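Local coordinates for protein porin B (Pseudomonas putida, PDB 4GEY) that probably forms a carbohydrate-selective channel through the outer membrane that lets sugars such as glucose diffuse into the periplasm, at residues G150-G155 against G208-N213; P408-I413 against N424-G429. The protein carries 2 engineered substitutions. All blocks are in the same frame, centred on the assembly; numbering follows the deposited sequence.

Contact 1. Residues G150-G155 against G208-N213; sequences GRFGEG and GAFEQN
Phe210 reaches inward from strand 203-212 and is met by two groups of the segment 150-155 in quite different ways. One face of its ring lies on the aliphatic part of Glu154: Glu154 CG sits 3.5 Å from the centroid of the Phe210 ring, almost directly above its centre, a CH-pi contact. A bend in the Glu154 chain at chi2 (86°) turns the carboxylate back along the ring, the two planes 23° apart and stacked, so that Glu154 OE2 comes 3.4 Å from Phe210 CB. The other carboxylate oxygen, OE1, accepts a hydrogen bond from the backbone N of Tyr184, which helps to hold the group in this pose. Toward Phe152 the same ring presents its edge. The pair is an offset edge-to-face stack, with planes at 77° and centroids 5.7 Å apart, closest between the CE2 atoms of Phe152 and Phe210. A looser electrostatic contact lies to one side, where Arg151 NH1 stands 4.0 Å from Glu211 OE1. That oxygen is well out of the guanidinium plane, and the stronger partners are Ser189 for Arg151 and the Trp191 backbone N for Glu211. Gly153 lies about 8 Å from the bound glucose. Together these contacts pack a loop against the inner wall, consistent with the inward-folded loops that narrow the channel of a porin beta-barrel.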
loop_
_atom_site.group_PDB
_atom_site.type_symbol
_atom_site.label_atom_id
_atom_site.label_comp_id
_atom_site.label_asym_id
_atom_site.label_seq_id
_atom_site.Cartn_x
_atom_site.Cartn_y
_atom_site.Cartn_z
ATOM N N GLY A 150 10.556 8.777 14.691
ATOM C CA GLY A 150 9.401 8.399 15.474
ATOM C C GLY A 150 8.775 7.104 14.997
ATOM O O GLY A 150 9.475 6.113 14.776
ATOM N N ARG A 151 7.454 7.099 14.843
ATOM C CA ARG A 151 6.767 5.904 14.370
ATOM C C ARG A 151 5.925 6.161 13.125
ATOM O O ARG A 151 5.090 7.062 13.111
ATOM C CB ARG A 151 5.896 5.286 15.461
ATOM C CG ARG A 151 6.651 4.614 16.590
ATOM C CD ARG A 151 5.683 3.952 17.575
ATOM N NE ARG A 151 5.204 2.657 17.097
ATOM C CZ ARG A 151 5.797 1.494 17.365
ATOM N NH1 ARG A 151 6.898 1.463 18.107
ATOM N NH2 ARG A 151 5.296 0.354 16.896
ATOM N N PHE A 152 6.165 5.352 12.092
ATOM C CA PHE A 152 5.433 5.400 10.831
ATOM C C PHE A 152 5.774 4.164 9.991
ATOM O O PHE A 152 6.630 3.374 10.371
ATOM C CB PHE A 152 5.719 6.705 10.057
ATOM C CG PHE A 152 7.184 7.095 9.991
ATOM C CD1 PHE A 152 7.830 7.649 11.089
ATOM C CD2 PHE A 152 7.899 6.946 8.817
ATOM C CE1 PHE A 152 9.163 8.004 11.025
ATOM C CE2 PHE A 152 9.227 7.316 8.742
ATOM C CZ PHE A 152 9.856 7.839 9.849
ATOM N N GLY A 153 5.100 3.978 8.862
ATOM C CA GLY A 153 5.390 2.853 7.984
ATOM C C GLY A 153 6.295 3.265 6.834
ATOM O O GLY A 153 6.347 4.445 6.485
ATOM N N GLU A 154 7.004 2.300 6.246
ATOM C CA GLU A 154 7.988 2.590 5.202
ATOM C C GLU A 154 7.368 3.330 4.000
ATOM O O GLU A 154 7.998 4.220 3.394
ATOM C CB GLU A 154 8.689 1.306 4.729
ATOM C CG GLU A 154 9.704 0.662 5.696
ATOM C CD GLU A 154 9.062 -0.281 6.709
ATOM O OE1 GLU A 154 7.806 -0.273 6.827
ATOM O OE2 GLU A 154 9.806 -1.033 7.383
ATOM N N GLY A 155 6.124 2.980 3.683
ATOM C CA GLY A 155 5.479 3.476 2.481
ATOM C C GLY A 155 5.165 4.949 2.517
ATOM O O GLY A 155 4.896 5.560 1.483
ATOM N N GLY A 208 16.729 5.281 5.098
ATOM C CA GLY A 208 16.064 5.161 6.379
ATOM C C GLY A 208 16.439 3.890 7.105
ATOM O O GLY A 208 17.021 2.976 6.528
ATOM N N ALA A 209 16.108 3.840 8.389
ATOM C CA ALA A 209 16.291 2.630 9.178
ATOM C C ALA A 209 15.021 2.391 9.996
ATOM O O ALA A 209 14.656 3.203 10.848
ATOM C CB ALA A 209 17.502 2.760 10.074
ATOM N N PHE A 210 14.339 1.285 9.707
ATOM C CA PHE A 210 13.081 0.950 10.368
ATOM C C PHE A 210 13.250 -0.285 11.229
ATOM O O PHE A 210 13.783 -1.306 10.778
ATOM C CB PHE A 210 11.973 0.692 9.342
ATOM C CG PHE A 210 11.606 1.895 8.530
ATOM C CD1 PHE A 210 12.449 2.362 7.529
ATOM C CD2 PHE A 210 10.415 2.555 8.756
ATOM C CE1 PHE A 210 12.102 3.477 6.788
ATOM C CE2 PHE A 210 10.071 3.673 8.020
ATOM C CZ PHE A 210 10.913 4.132 7.037
ATOM N N GLU A 211 12.820 -0.180 12.480
ATOM C CA GLU A 211 12.719 -1.339 13.333
ATOM C C GLU A 211 11.842 -2.338 12.592
ATOM O O GLU A 211 10.794 -1.974 12.072
ATOM C CB GLU A 211 12.065 -0.947 14.651
ATOM C CG GLU A 211 11.334 -2.075 15.335
ATOM C CD GLU A 211 10.392 -1.578 16.401
ATOM O OE1 GLU A 211 9.828 -0.472 16.224
ATOM O OE2 GLU A 211 10.225 -2.291 17.418
ATOM N N GLN A 212 12.290 -3.586 12.512
ATOM C CA GLN A 212 11.529 -4.629 11.844
ATOM C C GLN A 212 11.141 -5.662 12.907
ATOM O O GLN A 212 11.991 -6.373 13.457
ATOM C CB GLN A 212 12.321 -5.185 10.641
ATOM C CG GLN A 212 12.412 -6.694 10.478
ATOM C CD GLN A 212 11.070 -7.373 10.284
ATOM O OE1 GLN A 212 10.059 -6.720 10.000
ATOM N NE2 GLN A 212 11.052 -8.702 10.453
ATOM N N ASN A 213 9.848 -5.693 13.221
ATOM C CA ASN A 213 9.347 -6.344 14.431
ATOM C C ASN A 213 7.943 -6.888 14.219
ATOM O O ASN A 213 6.972 -6.184 14.468
ATOM C CB ASN A 213 9.322 -5.318 15.573
ATOM C CG ASN A 213 8.876 -5.910 16.910
ATOM O OD1 ASN A 213 8.397 -7.047 16.995
ATOM N ND2 ASN A 213 9.030 -5.118 17.970
#

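Contact 2. Residues P408-I413 against N424-G429; sequences PNLQYI and NALVAG. With C8E ((hydroxyethyloxy)tri(ethyloxy)octane), chain D; C8E ((hydroxyethyloxy)tri(ethyloxy)octane), chain F; DMU (decyl-beta-D-maltopyranoside), chain K.
Tyr412 lies across from Leu426 in a non-hydrogen-bonded antiparallel pair, and its ring can be followed outward over the neighbouring strand. CB packs near C8 and C10 of the C8E detergent of chain F. With CG anti to the backbone N (chi1 -162°), the ring leans across the neighbouring strand: Tyr412 CD1 meets Leu426 CD1 at 3.8 Å, with the methyl at the ring edge, and CE1 lies beneath the detergent, whose C13 sits 3.8 Å above the Tyr412 ring plane. Farther out, CZ and CE2 pass Asn424 ND2, and Tyr412 OH accepts a 2.8 Å hydrogen bond from Asn424 ND2, nearly straight at 163°. The Asn424 amide stands almost perpendicular to the ring and also grips decyl maltoside, Asn424 OD1 accepting from its O49 at 2.7 Å and ND2 donating to its O16. Ladder bonds such as Val427 N to Gln411 O (2.8 Å) join the backbones. Leu410 and Ala428 share the detergent-covered face with Tyr412, whereas Gln411, Ile413 and Val427 point to the other side, where Gln411 bonds Asn167. This hairpin is flanked by strands 388-399 and 42-57, and helix 103-108 packs against Ala425 and Val427 on its inner face.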
loop_
_atom_site.group_PDB
_atom_site.type_symbol
_atom_site.label_atom_id
_atom_site.label_comp_id
_atom_site.label_asym_id
_atom_site.label_seq_id
_atom_site.Cartn_x
_atom_site.Cartn_y
_atom_site.Cartn_z
ATOM N N PRO A 408 -17.275 4.364 -7.696
ATOM C CA PRO A 408 -17.580 3.006 -8.145
ATOM C C PRO A 408 -16.439 2.480 -8.997
ATOM O O PRO A 408 -15.775 3.243 -9.718
ATOM C CB PRO A 408 -18.837 3.193 -9.005
ATOM C CG PRO A 408 -18.902 4.668 -9.307
ATOM C CD PRO A 408 -18.304 5.332 -8.114
ATOM N N ASN A 409 -16.211 1.180 -8.912
ATOM C CA ASN A 409 -15.172 0.553 -9.705
ATOM C C ASN A 409 -15.523 -0.867 -10.104
ATOM O O ASN A 409 -16.411 -1.499 -9.522
ATOM C CB ASN A 409 -13.841 0.585 -8.961
ATOM C CG ASN A 409 -13.920 -0.065 -7.599
ATOM O OD1 ASN A 409 -13.517 -1.216 -7.422
ATOM N ND2 ASN A 409 -14.437 0.672 -6.622
ATOM N N LEU A 410 -14.814 -1.352 -11.114
ATOM C CA LEU A 410 -14.958 -2.710 -11.603
ATOM C C LEU A 410 -13.585 -3.345 -11.541
ATOM O O LEU A 410 -12.621 -2.805 -12.079
ATOM C CB LEU A 410 -15.436 -2.693 -13.052
ATOM C CG LEU A 410 -16.814 -3.220 -13.431
ATOM C CD1 LEU A 410 -17.560 -2.168 -14.224
ATOM C CD2 LEU A 410 -16.660 -4.461 -14.275
ATOM N N GLN A 411 -13.494 -4.497 -10.892
ATOM C CA GLN A 411 -12.219 -5.187 -10.741
ATOM C C GLN A 411 -12.250 -6.548 -11.393
ATOM O O GLN A 411 -13.261 -7.250 -11.315
ATOM C CB GLN A 411 -11.892 -5.351 -9.267
ATOM C CG GLN A 411 -11.494 -4.062 -8.603
ATOM C CD GLN A 411 -11.221 -4.252 -7.147
ATOM O OE1 GLN A 411 -10.289 -4.957 -6.781
ATOM N NE2 GLN A 411 -12.032 -3.632 -6.297
ATOM N N TYR A 412 -11.140 -6.920 -12.027
ATOM C CA TYR A 412 -11.013 -8.211 -12.693
ATOM C C TYR A 412 -9.742 -8.894 -12.249
ATOM O O TYR A 412 -8.669 -8.292 -12.266
ATOM C CB TYR A 412 -10.969 -8.035 -14.208
ATOM C CG TYR A 412 -11.281 -9.301 -14.990
ATOM C CD1 TYR A 412 -12.558 -9.858 -14.969
ATOM C CD2 TYR A 412 -10.310 -9.924 -15.760
ATOM C CE1 TYR A 412 -12.851 -11.005 -15.688
ATOM C CE2 TYR A 412 -10.596 -11.079 -16.483
ATOM C CZ TYR A 412 -11.864 -11.614 -16.444
ATOM O OH TYR A 412 -12.151 -12.762 -17.154
ATOM N N ILE A 413 -9.855 -10.164 -11.875
ATOM C CA ILE A 413 -8.730 -10.905 -11.324
ATOM C C ILE A 413 -8.506 -12.244 -12.026
ATOM O O ILE A 413 -9.351 -13.137 -11.974
ATOM C CB ILE A 413 -8.941 -11.165 -9.827
ATOM C CG1 ILE A 413 -9.356 -9.877 -9.129
ATOM C CG2 ILE A 413 -7.678 -11.685 -9.188
ATOM C CD1 ILE A 413 -10.097 -10.136 -7.890
ATOM N N ASN A 424 -11.466 -16.825 -13.301
ATOM C CA ASN A 424 -11.354 -15.370 -13.275
ATOM C C ASN A 424 -12.493 -14.787 -12.461
ATOM O O ASN A 424 -13.622 -15.263 -12.548
ATOM C CB ASN A 424 -11.406 -14.787 -14.694
ATOM C CG ASN A 424 -10.247 -15.243 -15.555
ATOM O OD1 ASN A 424 -9.405 -16.033 -15.124
ATOM N ND2 ASN A 424 -10.199 -14.745 -16.783
ATOM N N ALA A 425 -12.199 -13.767 -11.665
ATOM C CA ALA A 425 -13.215 -13.141 -10.832
ATOM C C ALA A 425 -13.598 -11.757 -11.355
ATOM O O ALA A 425 -12.723 -10.952 -11.697
ATOM C CB ALA A 425 -12.734 -13.050 -9.395
ATOM N N LEU A 426 -14.905 -11.487 -11.420
ATOM C CA LEU A 426 -15.393 -10.139 -11.703
ATOM C C LEU A 426 -15.989 -9.574 -10.424
ATOM O O LEU A 426 -16.925 -10.148 -9.861
ATOM C CB LEU A 426 -16.445 -10.150 -12.805
ATOM C CG LEU A 426 -16.903 -8.788 -13.328
ATOM C CD1 LEU A 426 -15.757 -8.114 -14.006
ATOM C CD2 LEU A 426 -18.053 -8.949 -14.292
ATOM N N VAL A 427 -15.439 -8.456 -9.961
ATOM C CA VAL A 427 -15.864 -7.881 -8.700
ATOM C C VAL A 427 -16.370 -6.451 -8.892
ATOM O O VAL A 427 -15.790 -5.668 -9.647
ATOM C CB VAL A 427 -14.713 -7.913 -7.668
ATOM C CG1 VAL A 427 -15.093 -7.170 -6.385
ATOM C CG2 VAL A 427 -14.294 -9.360 -7.363
ATOM N N ALA A 428 -17.473 -6.133 -8.224
ATOM C CA ALA A 428 -17.998 -4.780 -8.190
ATOM C C ALA A 428 -17.567 -4.116 -6.891
ATOM O O ALA A 428 -17.732 -4.686 -5.808
ATOM C CB ALA A 428 -19.503 -4.803 -8.290
ATOM N N GLY A 429 -17.006 -2.916 -7.002
ATOM C CA GLY A 429 -16.571 -2.187 -5.834
ATOM C C GLY A 429 -17.176 -0.801 -5.758
ATOM O O GLY A 429 -17.623 -0.261 -6.763
HETATM C C1 C8E D . -20.470 -0.007 -8.268
HETATM C C2 C8E D . -20.154 -1.067 -9.320
HETATM C C3 C8E D . -20.448 -0.542 -10.723
HETATM C C4 C8E D . -19.176 -0.572 -11.566
HETATM C C5 C8E D . -18.582 0.824 -11.787
HETATM C C6 C8E D . -18.311 1.135 -13.261
HETATM C C7 C8E D . -17.086 2.028 -13.449
HETATM C C8 C8E D . -16.589 1.968 -14.889
HETATM O O9 C8E D . -17.027 3.074 -15.668
HETATM C C10 C8E D . -15.979 3.866 -16.209
HETATM C C11 C8E D . -16.361 4.461 -17.574
HETATM O O12 C8E D . -17.566 5.214 -17.547
HETATM C C13 C8E D . -17.528 6.346 -18.415
HETATM C C14 C8E D . -18.507 7.451 -17.985
HETATM O O15 C8E D . -18.935 8.232 -19.092
HETATM C C16 C8E D . -18.735 9.626 -18.921
HETATM C C17 C8E D . -20.046 10.416 -18.944
HETATM O O18 C8E D . -19.800 11.805 -18.761
HETATM C C19 C8E D . -20.161 12.634 -19.852
HETATM C C20 C8E D . -20.511 14.021 -19.318
HETATM O O21 C8E D . -21.580 14.606 -20.031
HETATM C C7 C8E F . -11.328 -4.044 -15.223
HETATM C C8 C8E F . -12.732 -4.609 -15.413
HETATM O O9 C8E F . -12.798 -5.220 -16.681
HETATM C C10 C8E F . -13.543 -6.420 -16.706
HETATM C C11 C8E F . -13.470 -7.036 -18.101
HETATM O O12 C8E F . -14.091 -8.305 -18.110
HETATM C C13 C8E F . -13.464 -9.168 -19.039
HETATM C C14 C8E F . -14.292 -10.423 -19.314
HETATM O O15 C8E F . -13.972 -10.879 -20.612
HETATM C C16 C8E F . -13.079 -11.977 -20.630
HETATM C C17 C8E F . -13.770 -13.245 -20.135
HETATM O O18 C8E F . -14.678 -13.686 -21.121
HETATM C C19 C8E F . -14.147 -14.709 -21.935
HETATM C C20 C8E F . -15.309 -15.414 -22.625
HETATM O O21 C8E F . -16.466 -14.602 -22.544
HETATM C C1 DMU K . -8.150 -17.517 -18.272
HETATM C C2 DMU K . -7.580 -18.821 -18.406
HETATM C C3 DMU K . -8.037 -19.559 -19.599
HETATM C C4 DMU K . -7.980 -18.731 -20.900
HETATM O O5 DMU K . -8.272 -17.231 -20.632
HETATM C C6 DMU K . -7.810 -16.663 -19.385
HETATM O O7 DMU K . -7.227 -20.728 -19.830
HETATM O O16 DMU K . -8.385 -15.360 -19.235
HETATM C C18 DMU K . -7.982 -14.310 -20.106
HETATM C C19 DMU K . -8.927 -13.087 -20.275
HETATM C C22 DMU K . -8.300 -11.676 -20.561
HETATM C C25 DMU K . -9.227 -10.455 -20.554
HETATM C C28 DMU K . -8.666 -9.118 -20.080
HETATM C C31 DMU K . -9.593 -7.924 -19.871
HETATM C C34 DMU K . -9.026 -6.623 -19.350
HETATM O O49 DMU K . -7.686 -16.938 -16.992
HETATM O O55 DMU K . -7.786 -19.577 -17.160
HETATM C C57 DMU K . -8.834 -19.208 -21.836
HETATM O O61 DMU K . -8.548 -18.867 -23.152
HETATM C C5 DMU K . -7.019 -23.046 -20.042
HETATM C C7 DMU K . -7.328 -23.353 -21.397
HETATM C C8 DMU K . -8.713 -23.826 -21.565
HETATM C C9 DMU K . -9.786 -22.773 -21.128
HETATM O O1 DMU K . -9.201 -21.852 -20.036
HETATM C C10 DMU K . -7.835 -21.944 -19.534
HETATM O O2 DMU K . -8.927 -24.180 -22.898
HETATM O O3 DMU K . -5.582 -22.739 -19.875
HETATM O O4 DMU K . -6.397 -24.373 -21.833
HETATM C C11 DMU K . -10.889 -23.329 -20.652
HETATM O O6 DMU K . -11.503 -24.284 -21.433
#

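Two ways of building a channel wall are combined here. Contact 1 comes first along the chain and joins a loop, following strand 145-149, to strand 203-212; contact 2 opens only after contact 1 has closed, and pairs the last two strands, 404-414 and 425-435. Their centres lie about 33 Å apart, on opposite sides of the chain's centre, with nearest atoms about 20 Å apart. Both belong to the antiparallel strand system that curls into the barrel, closed where strand 425-435 pairs with strand 42-57. Contact 1 lies within the barrel near the bound glucose and probably helps to shape the channel there, while contact 2 forms part of the wall, next to the closing seam, whose outer face binds detergent, probably in place of membrane lipid.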